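Side-chain contacts in nicotinate phosphoribosyltransferase (PDB 2IM5), which probably catalyses the ATP-dependent joining of nicotinate to the phosphoribosyl group of 5-phosphoribosyl 1-diphosphate, giving nicotinate ribonucleotide for NAD synthesis: residues A[93-98]-A[117-122]; A[178-183]-A[201-206]. All blocks are in the same frame, centred on the assembly; numbering follows the deposited sequence.

Contact 1 (A[93-98]-A[117-122]); sequences EEVTVS and TLWETP
At the start of the edge strand 95-99 of the antiparallel sheet, Glu-94 and Val-95 receive the indole of Trp-119, which comes from the segment 117-122 on helix 120-134. The two strand-side residues divide the ring between them, one taking its edge and the other a face. Trp-119 NE1 donates a hydrogen bond to Glu-94 OE1 at 2.7 Å, and the N-H points at the oxygen with an angle of 162°. The acceptor lies close to the indole plane, while the carboxylate itself is turned 73° against the ring, and NE1 meets OE1 nearly in line with its C-O bond. Glu-94 spans the distance with a chain that is extended beyond CG. Its other oxygen, OE2, forms a salt bridge with Arg-115, so both oxygens of the carboxylate have a partner, which restrains its rotation.

Val-95 adds the apolar half. Its CG2 methyl sits over the face of the indole in a CH-pi contact, 3.6 Å from the centroid of the five-membered ring; the closest ring atom is CE2, 3.4 Å from Val-95 CG2. The valine places this methyl by setting CG1 anti to the backbone N (chi1 -175°), which leaves CG2 beside that nitrogen and directed at the indole. The bond at the edge thus fixes how the indole is turned in its plane, and the methyl packs on one face. Ile-54 of helix 44-56 touches both Val-95 and Trp-119, and Ala-109 of the adjacent strand also packs on the indole. The arrangement is helix-on-sheet packing within the N-terminal domain of the NAPRTase family, in which a buried tryptophan lies against the edge strand of the sheet.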
loop_
_atom_site.group_PDB
_atom_site.type_symbol
_atom_site.label_atom_id
_atom_site.label_comp_id
_atom_site.label_asym_id
_atom_site.label_seq_id
_atom_site.Cartn_x
_atom_site.Cartn_y
_atom_site.Cartn_z
ATOM N N GLU A 93 21.723 -7.294 4.795
ATOM C CA GLU A 93 22.124 -8.370 3.901
ATOM C C GLU A 93 20.971 -9.115 3.235
ATOM O O GLU A 93 21.204 -9.951 2.373
ATOM C CB GLU A 93 23.066 -9.347 4.603
ATOM C CG GLU A 93 22.540 -9.959 5.860
ATOM C CD GLU A 93 23.621 -10.726 6.599
ATOM O OE1 GLU A 93 24.729 -10.164 6.750
ATOM O OE2 GLU A 93 23.367 -11.877 7.034
ATOM N N GLU A 94 19.732 -8.803 3.615
ATOM C CA GLU A 94 18.572 -9.436 2.978
ATOM C C GLU A 94 18.320 -8.704 1.655
ATOM O O GLU A 94 17.566 -9.174 0.800
ATOM C CB GLU A 94 17.312 -9.299 3.849
ATOM C CG GLU A 94 17.384 -9.918 5.232
ATOM C CD GLU A 94 16.175 -9.551 6.085
ATOM O OE1 GLU A 94 15.592 -8.474 5.834
ATOM O OE2 GLU A 94 15.819 -10.321 7.013
ATOM N N VAL A 95 18.969 -7.557 1.497
ATOM C CA VAL A 95 18.787 -6.710 0.320
ATOM C C VAL A 95 19.992 -6.643 -0.613
ATOM O O VAL A 95 21.113 -6.418 -0.160
ATOM C CB VAL A 95 18.454 -5.266 0.761
ATOM C CG1 VAL A 95 18.150 -4.402 -0.447
ATOM C CG2 VAL A 95 17.286 -5.276 1.731
ATOM N N THR A 96 19.753 -6.811 -1.913
ATOM C CA THR A 96 20.821 -6.747 -2.908
ATOM C C THR A 96 20.499 -5.678 -3.942
ATOM O O THR A 96 19.465 -5.735 -4.604
ATOM C CB THR A 96 21.010 -8.095 -3.648
ATOM O OG1 THR A 96 21.348 -9.116 -2.703
ATOM C CG2 THR A 96 22.132 -7.985 -4.685
ATOM N N VAL A 97 21.394 -4.703 -4.074
ATOM C CA VAL A 97 21.210 -3.611 -5.022
ATOM C C VAL A 97 22.237 -3.712 -6.141
ATOM O O VAL A 97 23.404 -4.018 -5.900
ATOM C CB VAL A 97 21.387 -2.244 -4.338
ATOM C CG1 VAL A 97 21.164 -1.121 -5.348
ATOM C CG2 VAL A 97 20.428 -2.122 -3.167
ATOM N N SER A 98 21.800 -3.462 -7.366
ATOM C CA SER A 98 22.705 -3.507 -8.500
ATOM C C SER A 98 22.094 -2.872 -9.738
ATOM O O SER A 98 20.896 -2.581 -9.783
ATOM C CB SER A 98 23.080 -4.950 -8.821
ATOM O OG SER A 98 21.937 -5.675 -9.232
ATOM N N THR A 117 8.955 -8.035 4.181
ATOM C CA THR A 117 7.846 -7.232 3.697
ATOM C C THR A 117 8.011 -5.785 4.198
ATOM O O THR A 117 7.555 -4.843 3.561
ATOM C CB THR A 117 6.487 -7.794 4.172
ATOM O OG1 THR A 117 5.431 -7.052 3.548
ATOM C CG2 THR A 117 6.348 -7.689 5.689
ATOM N N LEU A 118 8.686 -5.620 5.332
ATOM C CA LEU A 118 8.901 -4.297 5.916
ATOM C C LEU A 118 9.854 -3.387 5.119
ATOM O O LEU A 118 9.885 -2.184 5.349
ATOM C CB LEU A 118 9.411 -4.441 7.356
ATOM C CG LEU A 118 8.532 -5.296 8.282
ATOM C CD1 LEU A 118 9.185 -5.393 9.657
ATOM C CD2 LEU A 118 7.133 -4.683 8.394
ATOM N N TRP A 119 10.618 -3.959 4.188
ATOM C CA TRP A 119 11.552 -3.184 3.373
ATOM C C TRP A 119 10.887 -2.334 2.286
ATOM O O TRP A 119 11.354 -1.239 1.982
ATOM C CB TRP A 119 12.560 -4.107 2.661
ATOM C CG TRP A 119 13.668 -4.665 3.501
ATOM C CD1 TRP A 119 13.865 -5.979 3.823
ATOM C CD2 TRP A 119 14.778 -3.942 4.058
ATOM N NE1 TRP A 119 15.030 -6.119 4.537
ATOM C CE2 TRP A 119 15.610 -4.888 4.699
ATOM C CE3 TRP A 119 15.149 -2.590 4.073
ATOM C CZ2 TRP A 119 16.797 -4.528 5.353
ATOM C CZ3 TRP A 119 16.329 -2.227 4.720
ATOM C CH2 TRP A 119 17.141 -3.197 5.353
ATOM N N GLU A 120 9.801 -2.839 1.704
ATOM C CA GLU A 120 9.124 -2.159 0.595
ATOM C C GLU A 120 8.969 -0.642 0.617
ATOM O O GLU A 120 9.584 0.058 -0.192
ATOM C CB GLU A 120 7.740 -2.759 0.339
ATOM C CG GLU A 120 7.118 -2.240 -0.966
ATOM C CD GLU A 120 5.596 -2.269 -0.972
ATOM O OE1 GLU A 120 5.009 -2.771 0.009
ATOM O OE2 GLU A 120 4.983 -1.785 -1.954
ATOM N N THR A 121 8.125 -0.145 1.516
ATOM C CA THR A 121 7.862 1.284 1.598
ATOM C C THR A 121 9.093 2.145 1.881
ATOM O O THR A 121 9.319 3.137 1.195
ATOM C CB THR A 121 6.748 1.583 2.637
ATOM O OG1 THR A 121 5.503 1.048 2.166
ATOM C CG2 THR A 121 6.579 3.086 2.829
ATOM N N PRO A 122 9.903 1.782 2.893
ATOM C CA PRO A 122 11.096 2.579 3.193
ATOM C C PRO A 122 12.047 2.667 1.993
ATOM O O PRO A 122 12.542 3.746 1.659
ATOM C CB PRO A 122 11.722 1.830 4.367
ATOM C CG PRO A 122 10.538 1.209 5.042
ATOM C CD PRO A 122 9.728 0.706 3.886
#

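Contact 2 (A[178-183]-A[201-206]); sequences RVTDIL and HKHGLR
Thr-180 is the first residue of the helical segment 178-183 to meet the 201-206 segment, and it does so with its methyl group. CG2 stands anti to the backbone N and carries the apolar contact: it lies 3.5 Å from Leu-205 CD1, a close approach for two methyls, and 3.7 Å from His-203 CD2. The threonine and leucine side chains run past each other in opposite directions, whereas the imidazole is approached obliquely. The hydroxyl of Thr-180 is turned back to its own helix, where OG1 is hydrogen-bonded to Glu-176 O, so the polar end is satisfied away from the contact.

Asp-181 follows, and its CA lies over the rim of one face of the His-203 ring, 4.1 Å above the plane, with CG of the preceding Lys-202 over the centre of the other. The Asp-181 side chain crosses that of His-203 at about a right angle, with the carboxylate plane tilted 58° from the ring. Asp-181 OD2 is 3.7 Å from His-203 CE1 and 4.1 Å from His-203 ND1, too far for a hydrogen bond, and its partner within the helix is Arg-178 NH1, in a long salt bridge. His-203 NE2 is hydrogen-bonded instead to Asp-177 OD1, which sets the rotation of the ring.

Beyond His-203 the chain leaves its helix at Gly-204 in a Schellman motif, and this turn brings Leu-205 round to Thr-180. No hydrogen bond joins the two segments directly; methyl and ring packing makes the contact. The carboxylates of Asp-177 and Asp-181 might favour a protonated His-203, but Lys-202, paired with Asp-177, and Arg-178 offset them, leaving the net effect open.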
loop_
_atom_site.group_PDB
_atom_site.type_symbol
_atom_site.label_atom_id
_atom_site.label_comp_id
_atom_site.label_asym_id
_atom_site.label_seq_id
_atom_site.Cartn_x
_atom_site.Cartn_y
_atom_site.Cartn_z
ATOM N N ARG A 178 5.247 18.293 5.866
ATOM C CA ARG A 178 4.605 19.603 5.781
ATOM C C ARG A 178 3.215 19.523 5.154
ATOM O O ARG A 178 2.288 20.183 5.615
ATOM C CB ARG A 178 5.487 20.576 4.989
ATOM C CG ARG A 178 4.915 21.986 4.871
ATOM C CD ARG A 178 4.487 22.531 6.232
ATOM N NE ARG A 178 3.813 23.822 6.115
ATOM C CZ ARG A 178 3.126 24.400 7.099
ATOM N NH1 ARG A 178 3.016 23.803 8.281
ATOM N NH2 ARG A 178 2.549 25.579 6.899
ATOM N N VAL A 179 3.073 18.719 4.108
ATOM C CA VAL A 179 1.785 18.559 3.438
ATOM C C VAL A 179 0.746 18.004 4.411
ATOM O O VAL A 179 -0.409 18.442 4.414
ATOM C CB VAL A 179 1.899 17.611 2.214
ATOM C CG1 VAL A 179 0.508 17.184 1.740
ATOM C CG2 VAL A 179 2.633 18.323 1.073
ATOM N N THR A 180 1.163 17.041 5.230
ATOM C CA THR A 180 0.275 16.440 6.219
ATOM C C THR A 180 -0.140 17.499 7.233
ATOM O O THR A 180 -1.298 17.568 7.635
ATOM C CB THR A 180 0.978 15.288 6.967
ATOM O OG1 THR A 180 1.336 14.273 6.025
ATOM C CG2 THR A 180 0.062 14.697 8.034
ATOM N N ASP A 181 0.820 18.323 7.639
ATOM C CA ASP A 181 0.562 19.387 8.605
ATOM C C ASP A 181 -0.466 20.378 8.062
ATOM O O ASP A 181 -1.395 20.775 8.766
ATOM C CB ASP A 181 1.854 20.132 8.925
ATOM C CG ASP A 181 1.757 20.934 10.203
ATOM O OD1 ASP A 181 0.656 21.443 10.505
ATOM O OD2 ASP A 181 2.785 21.061 10.903
ATOM N N ILE A 182 -0.296 20.768 6.805
ATOM C CA ILE A 182 -1.206 21.711 6.171
ATOM C C ILE A 182 -2.607 21.130 6.012
ATOM O O ILE A 182 -3.607 21.794 6.303
ATOM C CB ILE A 182 -0.679 22.131 4.785
ATOM C CG1 ILE A 182 0.665 22.847 4.943
ATOM C CG2 ILE A 182 -1.692 23.026 4.089
ATOM C CD1 ILE A 182 1.373 23.127 3.633
ATOM N N LEU A 183 -2.687 19.891 5.541
ATOM C CA LEU A 183 -3.988 19.257 5.348
ATOM C C LEU A 183 -4.737 19.146 6.672
ATOM O O LEU A 183 -5.937 19.391 6.736
ATOM C CB LEU A 183 -3.819 17.876 4.708
ATOM C CG LEU A 183 -3.457 17.930 3.223
ATOM C CD1 LEU A 183 -3.144 16.537 2.685
ATOM C CD2 LEU A 183 -4.627 18.540 2.458
ATOM N N HIS A 201 1.642 9.688 14.140
ATOM C CA HIS A 201 2.097 9.832 15.512
ATOM C C HIS A 201 2.472 11.291 15.752
ATOM O O HIS A 201 1.994 11.926 16.694
ATOM C CB HIS A 201 3.319 8.944 15.752
ATOM C CG HIS A 201 3.938 9.113 17.106
ATOM N ND1 HIS A 201 5.249 8.777 17.368
ATOM C CD2 HIS A 201 3.423 9.559 18.277
ATOM C CE1 HIS A 201 5.515 9.011 18.642
ATOM N NE2 HIS A 201 4.424 9.485 19.215
ATOM N N LYS A 202 3.327 11.814 14.880
ATOM C CA LYS A 202 3.798 13.189 14.980
ATOM C C LYS A 202 2.701 14.257 14.939
ATOM O O LYS A 202 2.731 15.211 15.720
ATOM C CB LYS A 202 4.808 13.471 13.867
ATOM C CG LYS A 202 5.280 14.907 13.824
ATOM C CD LYS A 202 6.454 15.094 12.874
ATOM C CE LYS A 202 6.865 16.566 12.830
ATOM N NZ LYS A 202 8.079 16.778 12.012
ATOM N N HIS A 203 1.740 14.097 14.036
ATOM C CA HIS A 203 0.674 15.076 13.889
ATOM C C HIS A 203 -0.642 14.735 14.578
ATOM O O HIS A 203 -1.643 15.425 14.379
ATOM C CB HIS A 203 0.428 15.338 12.405
ATOM C CG HIS A 203 1.606 15.935 11.702
ATOM N ND1 HIS A 203 2.083 17.196 11.987
ATOM C CD2 HIS A 203 2.423 15.432 10.745
ATOM C CE1 HIS A 203 3.143 17.444 11.238
ATOM N NE2 HIS A 203 3.371 16.389 10.475
ATOM N N GLY A 204 -0.638 13.678 15.384
ATOM C CA GLY A 204 -1.835 13.289 16.112
ATOM C C GLY A 204 -3.019 12.938 15.232
ATOM O O GLY A 204 -4.142 13.363 15.492
ATOM N N LEU A 205 -2.769 12.162 14.187
ATOM C CA LEU A 205 -3.820 11.752 13.272
ATOM C C LEU A 205 -4.050 10.249 13.397
ATOM O O LEU A 205 -3.222 9.533 13.951
ATOM C CB LEU A 205 -3.410 12.073 11.831
ATOM C CG LEU A 205 -3.144 13.539 11.472
ATOM C CD1 LEU A 205 -2.565 13.607 10.060
ATOM C CD2 LEU A 205 -4.442 14.349 11.566
ATOM N N ARG A 206 -5.181 9.781 12.881
ATOM C CA ARG A 206 -5.491 8.359 12.884
ATOM C C ARG A 206 -4.649 7.715 11.781
ATOM O O ARG A 206 -4.306 8.376 10.795
ATOM C CB ARG A 206 -6.965 8.119 12.542
ATOM C CG ARG A 206 -7.971 8.488 13.618
ATOM C CD ARG A 206 -9.376 8.058 13.192
ATOM N NE ARG A 206 -9.904 8.893 12.116
ATOM C CZ ARG A 206 -10.555 10.038 12.304
ATOM N NH1 ARG A 206 -10.774 10.490 13.530
ATOM N NH2 ARG A 206 -10.978 10.745 11.266
#

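In the fold
Contact 1 and contact 2 follow one another along the chain and belong to different parts of the protein: 93-98 with 117-122 lies at the edge strand 95-99 of the antiparallel sheet, which late strands of the chain also join, and 178-183 with 201-206 in the region of the parallel sheet. Their centres are 27 Å apart and their nearest atoms about 13 Å, so they do not touch. His-213, predicted to be phosphorylated by autocatalysis but unmodified here, follows contact 2 by seven residues and opens helix 213-223. The next residue, Glu-214, is hydrogen-bonded to Thr-117 of 117-122, which ties contact 1 to the neighbourhood of the probable phosphorylation site.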